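Local coordinates for protein thermoresistant glucokinase (Janibacter sp. HTCC2649, PDB 4EUN) that probably catalyses the ATP-dependent phosphorylation of gluconate, as a P-loop sugar kinase of the gluconokinase class, at residues C108-R113 against Q156-T161; S125-H130 against L188-I193; E67-M72 against G147-A152. All blocks are in the same frame, centred on the assembly; numbering follows the deposited sequence.

Contact 1 (C108-R113 against Q156-T161)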
ATOM      1  N   CYS A 108      -9.309   0.108  -2.809  1.00 20.78           N
ATOM      2  CA  CYS A 108     -10.073  -1.077  -3.205  1.00 25.78           C
ATOM      3  C   CYS A 108     -10.345  -1.060  -4.702  1.00 26.85           C
ATOM      4  O   CYS A 108     -10.518   0.005  -5.292  1.00 27.20           O
ATOM      5  CB  CYS A 108     -11.439  -1.104  -2.516  1.00 33.79           C
ATOM      6  SG  CYS A 108     -11.390  -1.410  -0.755  1.00 28.66           S
ATOM      7  N   SER A 109     -10.435  -2.241  -5.309  1.00 24.86           N
ATOM      8  CA  SER A 109     -10.939  -2.356  -6.677  1.00 24.85           C
ATOM      9  C   SER A 109     -12.449  -2.097  -6.693  1.00 22.75           C
ATOM     10  O   SER A 109     -12.993  -1.503  -5.762  1.00 25.99           O
ATOM     11  CB  SER A 109     -10.621  -3.738  -7.241  1.00 26.68           C
ATOM     12  OG  SER A 109     -10.958  -4.741  -6.306  1.00 33.77           O
ATOM     13  N   ALA A 110     -13.135  -2.525  -7.758  1.00 23.24           N
ATOM     14  CA  ALA A 110     -14.551  -2.198  -7.929  1.00 26.81           C
ATOM     15  C   ALA A 110     -15.408  -2.767  -6.804  1.00 28.05           C
ATOM     16  O   ALA A 110     -15.239  -3.920  -6.404  1.00 29.18           O
ATOM     17  CB  ALA A 110     -15.046  -2.700  -9.252  1.00 20.59           C
ATOM     18  N   LEU A 111     -16.333  -1.959  -6.300  1.00 24.68           N
ATOM     19  CA  LEU A 111     -17.236  -2.438  -5.272  1.00 22.53           C
ATOM     20  C   LEU A 111     -18.692  -2.206  -5.645  1.00 27.81           C
ATOM     21  O   LEU A 111     -19.058  -1.148  -6.180  1.00 28.65           O
ATOM     22  CB  LEU A 111     -16.982  -1.705  -3.972  1.00 21.81           C
ATOM     23  CG  LEU A 111     -15.564  -1.754  -3.418  1.00 16.90           C
ATOM     24  CD1 LEU A 111     -15.456  -0.783  -2.257  1.00 21.15           C
ATOM     25  CD2 LEU A 111     -15.240  -3.165  -2.985  1.00 29.56           C
ATOM     26  N   LYS A 112     -19.517  -3.203  -5.342  1.00 19.81           N
ATOM     27  CA  LYS A 112     -20.953  -3.066  -5.381  1.00 20.14           C
ATOM     28  C   LYS A 112     -21.410  -2.323  -4.140  1.00 22.47           C
ATOM     29  O   LYS A 112     -20.689  -2.284  -3.150  1.00 22.96           O
ATOM     30  CB  LYS A 112     -21.593  -4.450  -5.383  1.00 23.56           C
ATOM     31  CG  LYS A 112     -21.269  -5.295  -6.601  1.00 23.58           C
ATOM     32  CD  LYS A 112     -22.116  -6.571  -6.577  1.00 24.33           C
ATOM     33  CE  LYS A 112     -21.774  -7.498  -7.734  1.00 28.86           C
ATOM     34  NZ  LYS A 112     -22.665  -8.696  -7.739  1.00 29.05           N
ATOM     35  N   ARG A 113     -22.617  -1.763  -4.188  1.00 25.25           N
ATOM     36  CA  ARG A 113     -23.233  -1.166  -3.003  1.00 23.68           C
ATOM     37  C   ARG A 113     -23.247  -2.109  -1.805  1.00 24.73           C
ATOM     38  O   ARG A 113     -22.873  -1.716  -0.699  1.00 24.78           O
ATOM     39  CB  ARG A 113     -24.668  -0.732  -3.317  1.00 24.90           C
ATOM     40  CG  ARG A 113     -25.523  -0.478  -2.073  1.00 35.77           C
ATOM     41  CD  ARG A 113     -25.124   0.825  -1.435  1.00 35.37           C
ATOM     42  NE  ARG A 113     -25.606   0.965  -0.061  1.00 34.91           N
ATOM     43  CZ  ARG A 113     -26.438   1.916   0.346  1.00 34.22           C
ATOM     44  NH1 ARG A 113     -26.899   2.813  -0.517  1.00 34.50           N
ATOM     45  NH2 ARG A 113     -26.804   1.972   1.619  1.00 39.75           N
ATOM     46  N   GLN A 156     -13.582  -5.101 -18.253  1.00 25.26           N
ATOM     47  CA  GLN A 156     -15.010  -5.118 -18.556  1.00 29.02           C
ATOM     48  C   GLN A 156     -15.848  -5.544 -17.355  1.00 27.61           C
ATOM     49  O   GLN A 156     -16.824  -4.872 -16.994  1.00 27.35           O
ATOM     50  CB  GLN A 156     -15.302  -6.047 -19.742  1.00 27.84           C
ATOM     51  CG  GLN A 156     -16.784  -6.214 -20.039  1.00 47.92           C
ATOM     52  CD  GLN A 156     -17.043  -7.185 -21.182  1.00 60.99           C
ATOM     53  OE1 GLN A 156     -16.626  -8.345 -21.133  1.00 60.42           O
ATOM     54  NE2 GLN A 156     -17.735  -6.714 -22.218  1.00 56.61           N
ATOM     55  N   SER A 157     -15.453  -6.655 -16.731  1.00 27.30           N
ATOM     56  CA  SER A 157     -16.169  -7.176 -15.566  1.00 30.83           C
ATOM     57  C   SER A 157     -16.082  -6.244 -14.362  1.00 30.33           C
ATOM     58  O   SER A 157     -17.035  -6.127 -13.589  1.00 29.02           O
ATOM     59  CB  SER A 157     -15.672  -8.574 -15.184  1.00 28.11           C
ATOM     60  OG  SER A 157     -14.340  -8.551 -14.713  1.00 34.37           O
ATOM     61  N   GLN A 158     -14.942  -5.584 -14.201  1.00 22.15           N
ATOM     62  CA  GLN A 158     -14.774  -4.636 -13.110  1.00 21.95           C
ATOM     63  C   GLN A 158     -15.688  -3.429 -13.280  1.00 27.79           C
ATOM     64  O   GLN A 158     -16.293  -2.958 -12.318  1.00 26.35           O
ATOM     65  CB  GLN A 158     -13.301  -4.211 -12.997  1.00 22.69           C
ATOM     66  CG  GLN A 158     -12.427  -5.245 -12.316  1.00 26.72           C
ATOM     67  CD  GLN A 158     -12.427  -5.057 -10.811  1.00 29.08           C
ATOM     68  OE1 GLN A 158     -11.979  -4.030 -10.313  1.00 28.71           O
ATOM     69  NE2 GLN A 158     -12.971  -6.033 -10.084  1.00 30.96           N
ATOM     70  N   LEU A 159     -15.802  -2.934 -14.510  1.00 23.12           N
ATOM     71  CA  LEU A 159     -16.645  -1.773 -14.760  1.00 24.47           C
ATOM     72  C   LEU A 159     -18.115  -2.130 -14.552  1.00 25.90           C
ATOM     73  O   LEU A 159     -18.925  -1.277 -14.205  1.00 29.12           O
ATOM     74  CB  LEU A 159     -16.406  -1.217 -16.163  1.00 24.29           C
ATOM     75  CG  LEU A 159     -15.009  -0.644 -16.387  1.00 28.17           C
ATOM     76  CD1 LEU A 159     -14.822  -0.304 -17.852  1.00 38.79           C
ATOM     77  CD2 LEU A 159     -14.786   0.589 -15.531  1.00 26.89           C
ATOM     78  N   ALA A 160     -18.445  -3.405 -14.734  1.00 29.56           N
ATOM     79  CA  ALA A 160     -19.795  -3.882 -14.442  1.00 38.44           C
ATOM     80  C   ALA A 160     -20.060  -4.000 -12.934  1.00 38.38           C
ATOM     81  O   ALA A 160     -21.196  -3.854 -12.487  1.00 40.49           O
ATOM     82  CB  ALA A 160     -20.044  -5.208 -15.133  1.00 42.58           C
ATOM     83  N   THR A 161     -19.008  -4.255 -12.159  1.00 35.75           N
ATOM     84  CA  THR A 161     -19.114  -4.463 -10.708  1.00 34.31           C
ATOM     85  C   THR A 161     -19.167  -3.140  -9.941  1.00 41.12           C
ATOM     86  O   THR A 161     -19.757  -3.048  -8.861  1.00 37.92           O
ATOM     87  CB  THR A 161     -17.915  -5.315 -10.202  1.00 36.20           C
ATOM     88  OG1 THR A 161     -17.959  -6.608 -10.823  1.00 37.40           O
ATOM     89  CG2 THR A 161     -17.934  -5.482  -8.683  1.00 32.33           C
TER
HETATM   90  O   HOH W   1     -13.305  -5.876  -7.219  1.00 30.13           O

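Contact 2 (S125-H130 against L188-I193)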
ATOM      1  N   SER A 125     -17.519   4.976  10.676  1.00 26.18           N
ATOM      2  CA  SER A 125     -17.926   5.622   9.430  1.00 26.42           C
ATOM      3  C   SER A 125     -16.952   5.233   8.331  1.00 25.72           C
ATOM      4  O   SER A 125     -15.807   4.874   8.612  1.00 25.92           O
ATOM      5  CB  SER A 125     -17.939   7.144   9.572  1.00 33.05           C
ATOM      6  OG  SER A 125     -16.643   7.629   9.890  1.00 32.90           O
ATOM      7  N   VAL A 126     -17.412   5.285   7.080  1.00 25.43           N
ATOM      8  CA  VAL A 126     -16.531   5.104   5.927  1.00 27.05           C
ATOM      9  C   VAL A 126     -16.855   6.107   4.818  1.00 28.05           C
ATOM     10  O   VAL A 126     -18.003   6.210   4.368  1.00 26.70           O
ATOM     11  CB  VAL A 126     -16.589   3.674   5.343  1.00 24.04           C
ATOM     12  CG1 VAL A 126     -15.524   3.510   4.258  1.00 23.49           C
ATOM     13  CG2 VAL A 126     -16.368   2.630   6.422  1.00 25.87           C
ATOM     14  N   ASP A 127     -15.836   6.845   4.384  1.00 22.69           N
ATOM     15  CA  ASP A 127     -15.997   7.822   3.314  1.00 23.27           C
ATOM     16  C   ASP A 127     -15.341   7.287   2.063  1.00 19.75           C
ATOM     17  O   ASP A 127     -14.227   6.779   2.116  1.00 22.69           O
ATOM     18  CB  ASP A 127     -15.343   9.152   3.703  1.00 28.41           C
ATOM     19  CG  ASP A 127     -15.942   9.756   4.954  1.00 32.05           C
ATOM     20  OD1 ASP A 127     -17.180   9.946   5.002  1.00 29.73           O
ATOM     21  OD2 ASP A 127     -15.169  10.032   5.895  1.00 32.21           O
ATOM     22  N   PHE A 128     -16.030   7.391   0.929  1.00 20.64           N
ATOM     23  CA  PHE A 128     -15.518   6.814  -0.303  1.00 20.36           C
ATOM     24  C   PHE A 128     -15.044   7.868  -1.279  1.00 22.24           C
ATOM     25  O   PHE A 128     -15.715   8.876  -1.488  1.00 24.48           O
ATOM     26  CB  PHE A 128     -16.609   5.948  -0.965  1.00 20.81           C
ATOM     27  CG  PHE A 128     -16.888   4.688  -0.212  1.00 21.46           C
ATOM     28  CD1 PHE A 128     -17.775   4.680   0.859  1.00 22.62           C
ATOM     29  CD2 PHE A 128     -16.218   3.515  -0.542  1.00 18.55           C
ATOM     30  CE1 PHE A 128     -18.002   3.511   1.584  1.00 22.72           C
ATOM     31  CE2 PHE A 128     -16.441   2.346   0.171  1.00 18.56           C
ATOM     32  CZ  PHE A 128     -17.332   2.345   1.234  1.00 21.02           C
ATOM     33  N   LEU A 129     -13.873   7.640  -1.863  1.00 20.13           N
ATOM     34  CA  LEU A 129     -13.419   8.426  -3.004  1.00 18.15           C
ATOM     35  C   LEU A 129     -13.499   7.500  -4.204  1.00 19.40           C
ATOM     36  O   LEU A 129     -12.771   6.512  -4.299  1.00 18.88           O
ATOM     37  CB  LEU A 129     -11.984   8.921  -2.794  1.00 19.71           C
ATOM     38  CG  LEU A 129     -11.712   9.728  -1.525  1.00 21.39           C
ATOM     39  CD1 LEU A 129     -10.220  10.005  -1.413  1.00 20.98           C
ATOM     40  CD2 LEU A 129     -12.500  11.028  -1.518  1.00 26.33           C
ATOM     41  N   HIS A 130     -14.410   7.804  -5.115  1.00 19.32           N
ATOM     42  CA  HIS A 130     -14.635   6.944  -6.274  1.00 19.98           C
ATOM     43  C   HIS A 130     -13.860   7.483  -7.481  1.00 22.23           C
ATOM     44  O   HIS A 130     -14.258   8.473  -8.093  1.00 21.68           O
ATOM     45  CB  HIS A 130     -16.133   6.881  -6.566  1.00 20.72           C
ATOM     46  CG  HIS A 130     -16.489   6.139  -7.816  1.00 20.71           C
ATOM     47  ND1 HIS A 130     -17.745   6.223  -8.378  1.00 20.66           N
ATOM     48  CD2 HIS A 130     -15.773   5.301  -8.603  1.00 22.15           C
ATOM     49  CE1 HIS A 130     -17.783   5.478  -9.471  1.00 22.75           C
ATOM     50  NE2 HIS A 130     -16.604   4.912  -9.635  1.00 21.42           N
ATOM     51  N   LEU A 188      -9.025  16.119  -0.325  1.00 33.03           N
ATOM     52  CA  LEU A 188      -8.659  16.679   0.973  1.00 35.82           C
ATOM     53  C   LEU A 188      -9.658  17.743   1.423  1.00 34.56           C
ATOM     54  O   LEU A 188     -10.015  17.814   2.603  1.00 36.56           O
ATOM     55  CB  LEU A 188      -7.244  17.271   0.921  1.00 39.56           C
ATOM     56  CG  LEU A 188      -6.079  16.277   0.885  1.00 40.50           C
ATOM     57  CD1 LEU A 188      -4.752  16.978   0.621  1.00 42.47           C
ATOM     58  CD2 LEU A 188      -6.017  15.503   2.186  1.00 39.81           C
ATOM     59  N   THR A 189     -10.110  18.565   0.480  1.00 39.45           N
ATOM     60  CA  THR A 189     -11.093  19.600   0.782  1.00 43.98           C
ATOM     61  C   THR A 189     -12.397  18.952   1.229  1.00 37.00           C
ATOM     62  O   THR A 189     -13.005  19.365   2.216  1.00 39.99           O
ATOM     63  CB  THR A 189     -11.360  20.513  -0.437  1.00 41.76           C
ATOM     64  OG1 THR A 189     -10.165  21.225  -0.780  1.00 49.78           O
ATOM     65  CG2 THR A 189     -12.450  21.519  -0.117  1.00 44.34           C
ATOM     66  N   TRP A 190     -12.820  17.923   0.503  1.00 35.44           N
ATOM     67  CA  TRP A 190     -14.060  17.246   0.834  1.00 35.42           C
ATOM     68  C   TRP A 190     -13.983  16.463   2.155  1.00 31.97           C
ATOM     69  O   TRP A 190     -14.876  16.574   2.998  1.00 37.04           O
ATOM     70  CB  TRP A 190     -14.494  16.329  -0.308  1.00 34.83           C
ATOM     71  CG  TRP A 190     -15.760  15.636   0.014  1.00 33.42           C
ATOM     72  CD1 TRP A 190     -17.008  16.189   0.057  1.00 36.60           C
ATOM     73  CD2 TRP A 190     -15.912  14.263   0.373  1.00 28.73           C
ATOM     74  NE1 TRP A 190     -17.929  15.236   0.416  1.00 37.31           N
ATOM     75  CE2 TRP A 190     -17.284  14.045   0.610  1.00 31.75           C
ATOM     76  CE3 TRP A 190     -15.022  13.195   0.515  1.00 27.19           C
ATOM     77  CZ2 TRP A 190     -17.785  12.795   0.983  1.00 33.75           C
ATOM     78  CZ3 TRP A 190     -15.519  11.959   0.878  1.00 30.80           C
ATOM     79  CH2 TRP A 190     -16.887  11.769   1.114  1.00 34.64           C
ATOM     80  N   LEU A 191     -12.922  15.678   2.325  1.00 30.50           N
ATOM     81  CA  LEU A 191     -12.764  14.841   3.512  1.00 28.99           C
ATOM     82  C   LEU A 191     -12.698  15.666   4.790  1.00 35.44           C
ATOM     83  O   LEU A 191     -13.188  15.243   5.839  1.00 36.17           O
ATOM     84  CB  LEU A 191     -11.497  13.986   3.398  1.00 31.27           C
ATOM     85  CG  LEU A 191     -11.543  12.825   2.409  1.00 26.02           C
ATOM     86  CD1 LEU A 191     -10.157  12.250   2.201  1.00 31.26           C
ATOM     87  CD2 LEU A 191     -12.482  11.754   2.931  1.00 27.55           C
ATOM     88  N   ASP A 192     -12.076  16.839   4.691  1.00 38.51           N
ATOM     89  CA  ASP A 192     -11.890  17.742   5.822  1.00 43.33           C
ATOM     90  C   ASP A 192     -11.405  17.005   7.068  1.00 40.98           C
ATOM     91  O   ASP A 192     -12.001  17.108   8.141  1.00 45.46           O
ATOM     92  CB  ASP A 192     -13.174  18.517   6.117  1.00 47.85           C
ATOM     93  CG  ASP A 192     -12.948  19.662   7.081  1.00 60.37           C
ATOM     94  OD1 ASP A 192     -11.800  20.148   7.173  1.00 64.05           O
ATOM     95  OD2 ASP A 192     -13.917  20.071   7.751  1.00 68.10           O
ATOM     96  N   ILE A 193     -10.328  16.244   6.908  1.00 39.62           N
ATOM     97  CA  ILE A 193      -9.754  15.491   8.011  1.00 40.75           C
ATOM     98  C   ILE A 193      -9.258  16.479   9.046  1.00 45.29           C
ATOM     99  O   ILE A 193      -8.514  17.402   8.718  1.00 48.10           O
ATOM    100  CB  ILE A 193      -8.570  14.619   7.547  1.00 41.33           C
ATOM    101  CG1 ILE A 193      -8.993  13.677   6.412  1.00 45.67           C
ATOM    102  CG2 ILE A 193      -7.998  13.845   8.720  1.00 38.13           C
ATOM    103  CD1 ILE A 193      -9.959  12.594   6.835  1.00 40.54           C
TER

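Contact 3 (E67-M72 against G147-A152)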
ATOM      1  N   GLU A  67      -4.967 -17.522  -3.354  1.00 23.34           N
ATOM      2  CA  GLU A  67      -5.714 -18.190  -4.409  1.00 25.98           C
ATOM      3  C   GLU A  67      -6.638 -17.225  -5.141  1.00 22.70           C
ATOM      4  O   GLU A  67      -6.766 -17.293  -6.363  1.00 26.06           O
ATOM      5  CB  GLU A  67      -6.505 -19.364  -3.843  1.00 25.89           C
ATOM      6  CG  GLU A  67      -7.481 -19.936  -4.852  1.00 31.85           C
ATOM      7  CD  GLU A  67      -8.026 -21.287  -4.458  1.00 42.20           C
ATOM      8  OE1 GLU A  67      -9.237 -21.497  -4.646  1.00 35.58           O
ATOM      9  OE2 GLU A  67      -7.247 -22.138  -3.978  1.00 52.01           O
ATOM     10  N   ASN A  68      -7.281 -16.322  -4.410  1.00 22.55           N
ATOM     11  CA  ASN A  68      -8.143 -15.339  -5.068  1.00 22.40           C
ATOM     12  C   ASN A  68      -7.348 -14.385  -5.959  1.00 23.22           C
ATOM     13  O   ASN A  68      -7.798 -14.027  -7.048  1.00 20.68           O
ATOM     14  CB  ASN A  68      -9.011 -14.578  -4.061  1.00 24.34           C
ATOM     15  CG  ASN A  68     -10.235 -15.384  -3.622  1.00 29.28           C
ATOM     16  OD1 ASN A  68     -10.569 -16.399  -4.229  1.00 38.13           O
ATOM     17  ND2 ASN A  68     -10.903 -14.925  -2.573  1.00 39.89           N
ATOM     18  N   ILE A  69      -6.163 -13.979  -5.510  1.00 19.53           N
ATOM     19  CA  ILE A  69      -5.284 -13.178  -6.358  1.00 19.35           C
ATOM     20  C   ILE A  69      -4.920 -13.951  -7.625  1.00 23.78           C
ATOM     21  O   ILE A  69      -5.017 -13.424  -8.733  1.00 21.17           O
ATOM     22  CB  ILE A  69      -3.976 -12.764  -5.638  1.00 18.91           C
ATOM     23  CG1 ILE A  69      -4.275 -11.846  -4.448  1.00 22.00           C
ATOM     24  CG2 ILE A  69      -3.032 -12.077  -6.621  1.00 20.21           C
ATOM     25  CD1 ILE A  69      -5.076 -10.586  -4.808  1.00 22.37           C
ATOM     26  N   ALA A  70      -4.494 -15.201  -7.462  1.00 21.13           N
ATOM     27  CA  ALA A  70      -4.123 -16.028  -8.619  1.00 20.62           C
ATOM     28  C   ALA A  70      -5.275 -16.233  -9.603  1.00 21.75           C
ATOM     29  O   ALA A  70      -5.058 -16.220 -10.817  1.00 23.63           O
ATOM     30  CB  ALA A  70      -3.567 -17.359  -8.157  1.00 24.51           C
ATOM     31  N   THR A  71      -6.482 -16.431  -9.073  1.00 20.23           N
ATOM     32  CA  THR A  71      -7.678 -16.647  -9.898  1.00 20.34           C
ATOM     33  C   THR A  71      -7.929 -15.425 -10.770  1.00 22.06           C
ATOM     34  O   THR A  71      -8.159 -15.548 -11.975  1.00 21.15           O
ATOM     35  CB  THR A  71      -8.900 -16.940  -9.012  1.00 23.73           C
ATOM     36  OG1 THR A  71      -8.681 -18.172  -8.312  1.00 26.45           O
ATOM     37  CG2 THR A  71     -10.161 -17.072  -9.853  1.00 25.06           C
ATOM     38  N   MET A  72      -7.867 -14.240 -10.170  1.00 20.32           N
ATOM     39  CA  MET A  72      -8.049 -13.009 -10.923  1.00 19.11           C
ATOM     40  C   MET A  72      -6.930 -12.798 -11.925  1.00 23.21           C
ATOM     41  O   MET A  72      -7.168 -12.305 -13.023  1.00 22.63           O
ATOM     42  CB  MET A  72      -8.161 -11.802  -9.991  1.00 18.59           C
ATOM     43  CG  MET A  72      -9.404 -11.813  -9.166  1.00 20.39           C
ATOM     44  SD  MET A  72      -9.583 -10.278  -8.242  1.00 24.23           S
ATOM     45  CE  MET A  72      -8.393 -10.538  -6.925  1.00 21.17           C
ATOM     46  N   GLY A 147       4.447  -3.907 -17.039  1.00 71.91           N
ATOM     47  CA  GLY A 147       3.891  -4.957 -16.216  1.00 63.49           C
ATOM     48  C   GLY A 147       2.459  -4.675 -15.836  1.00 52.07           C
ATOM     49  O   GLY A 147       2.052  -3.517 -15.735  1.00 52.66           O
ATOM     50  N   HIS A 148       1.685  -5.737 -15.649  1.00 40.89           N
ATOM     51  CA  HIS A 148       0.373  -5.597 -15.043  1.00 33.44           C
ATOM     52  C   HIS A 148       0.175  -6.645 -13.968  1.00 32.55           C
ATOM     53  O   HIS A 148       0.467  -7.827 -14.163  1.00 35.97           O
ATOM     54  CB  HIS A 148      -0.739  -5.675 -16.091  1.00 34.45           C
ATOM     55  CG  HIS A 148      -0.696  -4.562 -17.090  1.00 52.42           C
ATOM     56  ND1 HIS A 148      -0.363  -4.759 -18.411  1.00 66.24           N
ATOM     57  CD2 HIS A 148      -0.917  -3.233 -16.949  1.00 49.43           C
ATOM     58  CE1 HIS A 148      -0.395  -3.601 -19.048  1.00 64.64           C
ATOM     59  NE2 HIS A 148      -0.728  -2.660 -18.184  1.00 55.88           N
ATOM     60  N   PHE A 149      -0.319  -6.193 -12.825  1.00 27.69           N
ATOM     61  CA  PHE A 149      -0.645  -7.081 -11.727  1.00 27.50           C
ATOM     62  C   PHE A 149      -1.896  -7.887 -12.091  1.00 30.94           C
ATOM     63  O   PHE A 149      -1.993  -9.082 -11.791  1.00 28.33           O
ATOM     64  CB  PHE A 149      -0.842  -6.239 -10.464  1.00 32.78           C
ATOM     65  CG  PHE A 149      -1.339  -7.012  -9.293  1.00 25.28           C
ATOM     66  CD1 PHE A 149      -0.685  -8.168  -8.876  1.00 28.28           C
ATOM     67  CD2 PHE A 149      -2.457  -6.579  -8.594  1.00 25.04           C
ATOM     68  CE1 PHE A 149      -1.161  -8.893  -7.795  1.00 30.60           C
ATOM     69  CE2 PHE A 149      -2.927  -7.285  -7.500  1.00 30.07           C
ATOM     70  CZ  PHE A 149      -2.280  -8.442  -7.098  1.00 28.87           C
ATOM     71  N   MET A 150      -2.832  -7.238 -12.780  1.00 25.50           N
ATOM     72  CA  MET A 150      -4.070  -7.885 -13.217  1.00 25.96           C
ATOM     73  C   MET A 150      -4.223  -7.771 -14.727  1.00 21.76           C
ATOM     74  O   MET A 150      -3.788  -6.786 -15.328  1.00 23.67           O
ATOM     75  CB  MET A 150      -5.275  -7.236 -12.529  1.00 25.06           C
ATOM     76  CG  MET A 150      -5.358  -7.541 -11.045  1.00 31.43           C
ATOM     77  SD  MET A 150      -5.803  -9.267 -10.796  1.00 30.40           S
ATOM     78  CE  MET A 150      -4.978  -9.648  -9.257  1.00 25.29           C
ATOM     79  N   PRO A 151      -4.860  -8.771 -15.350  1.00 24.32           N
ATOM     80  CA  PRO A 151      -4.968  -8.744 -16.812  1.00 22.92           C
ATOM     81  C   PRO A 151      -5.949  -7.685 -17.286  1.00 22.75           C
ATOM     82  O   PRO A 151      -6.941  -7.420 -16.610  1.00 23.37           O
ATOM     83  CB  PRO A 151      -5.505 -10.142 -17.157  1.00 28.90           C
ATOM     84  CG  PRO A 151      -6.103 -10.663 -15.874  1.00 24.21           C
ATOM     85  CD  PRO A 151      -5.308 -10.048 -14.768  1.00 26.66           C
ATOM     86  N   ALA A 152      -5.660  -7.080 -18.433  1.00 23.68           N
ATOM     87  CA  ALA A 152      -6.523  -6.076 -19.024  1.00 24.55           C
ATOM     88  C   ALA A 152      -7.932  -6.599 -19.265  1.00 22.67           C
ATOM     89  O   ALA A 152      -8.887  -5.821 -19.273  1.00 22.91           O
ATOM     90  CB  ALA A 152      -5.917  -5.565 -20.321  1.00 28.26           C
TER

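Contact 1 (C108-R113 against Q156-T161)
A water oxygen lodged between Ser109, Ala110 and Gln158 is gripped by three groups: Ser109 OG at 2.8 Å, Ala110 O, to which it donates, and Gln158 NE2, which donates to it over 2.9 Å. The site lies where the loop after strand 104-108 of the P-loop kinase fold meets helix 155-161. The other end of the same amide makes the direct bond: Ala110 N gives its hydrogen to Gln158 OE1 at 3.2 Å. The N-H points almost straight at the oxygen (166°), although the donor stands 29° off the carbonyl plane. A bend at chi2 (-88°) turns the glutamine amide back to the loop. One end of the amide is bound directly by Ala110 N and the other through the water, which should fix its rotation.

Next to the amide, Ala110 CB packs against the helix, 3.3 Å from Gln158 O and 4.0 Å from Thr161 CB. Lys112, the N-cap residue of helix 113-119, adds its aliphatic part, with CG 3.9 Å from Thr161 CG2. The rest of that chain runs on extended, and its NZ forms a salt bridge with Asp80. Just past helix 155-161, Glu163 pairs with Leu111 through the backbone and takes Arg113 N on its carboxylate OE1. The same rotamer that turns Thr161 CG2 to the loop lets Thr161 OG1 bond Ser157 O at 3.0 Å.

Contact 2 (S125-H130 against L188-I193)
Strand 127-132 of the parallel five-stranded sheet is covered here by the last turn of the C-terminal helix 180-191, a helix-on-sheet layer of the alpha/beta P-loop kinase fold. Trp190 provides the broad surface. Its CG lies anti to the backbone N (chi1 -180°), which sends the indole toward the strand, where it meets three successive residues with its six-membered ring. Leu129 CD2 approaches Trp190 CE3 at 3.9 Å, the two side chains sliding past each other in opposite directions. Phe128 O lies 3.9 Å from Trp190 CZ3, and Asp127 CB is 4.0 Å from Trp190 CH2; all three approaches to the ring are oblique. Leu191 extends the patch, its CD2 resting 3.9 Å from Asp127 CB, while its CD1 faces Leu129 CD1 more loosely at 4.3 Å.

Asp127 thus offers the helix its methylene. The carboxylate is satisfied by Ser170 and by a salt bridge to Arg30, whose NH2 also bonds Leu191 O. Directional polar bonds therefore reach the helix end through a third residue, Arg30, whereas the direct meeting of strand and helix is van der Waals packing, mostly apolar, and depends on the fit of the indole and the leucine methyls.

Contact 3 (E67-M72 against G147-A152)
Phe149 places its CG anti to the backbone N (chi1 173°), whereas Met150 keeps CG beside its N and bends at chi2 (-71°); together these torsions aim ring and thioether at the same side of helix 66-73. The Met150 methyl also tucks under its neighbour, with CE 3.5 Å from the plane of the Phe149 ring and offset toward its rim.

The helix answers with Ile69 and Met72, one turn apart. Ile69 CG2 meets Phe149 CZ at 3.7 Å, obliquely to the ring, with the two side chains crossing at about a right angle. Met150 SD rests 3.6 Å from Met72 CB, and Met150 CE lies 3.8 Å from Ile69 O. Next along the loop, Pro151 CD comes to 3.4 Å from Met72 O. The loop touches with thioether, methyl and ring carbons, the helix with side-chain carbons and two carbonyl oxygens, while a polar tie comes from Gln73 NE2, which bonds Phe149 O.

The loop joins helix 135-142 to helix 155-161, a position consistent with the lid region of such kinases. The second subunit packs against both partners: its Arg97 reaches Ile69, its Glu56 Phe149 and its His200 Pro151, so helix 66-73 and the loop meet beside the dimer interface.

In the fold
From the N terminus, the chain first lays down helix segment 67-72, then the loop 108-113 and segment 125-130, which enters strand 127-132. The partners follow in the same order: 147-152 closes contact 3, 156-161 closes contact 1 and 188-193 closes contact 2. Every pair of contacts therefore crosses and none nests. Contact 1 touches contact 2 (Leu111 CD1 to Phe128 CE2, 4.1 Å) and is joined to contact 3 only through the sequence, where 156-161 follows soon after 147-152. Contacts 2 and 3 lie on opposite sides of the chain's centre. Contact 2 ties sheet to C-terminal helix, contact 1 the loop after strand 104-108 to helix 155-161, and contact 3 helix 66-73 to the loop before that helix.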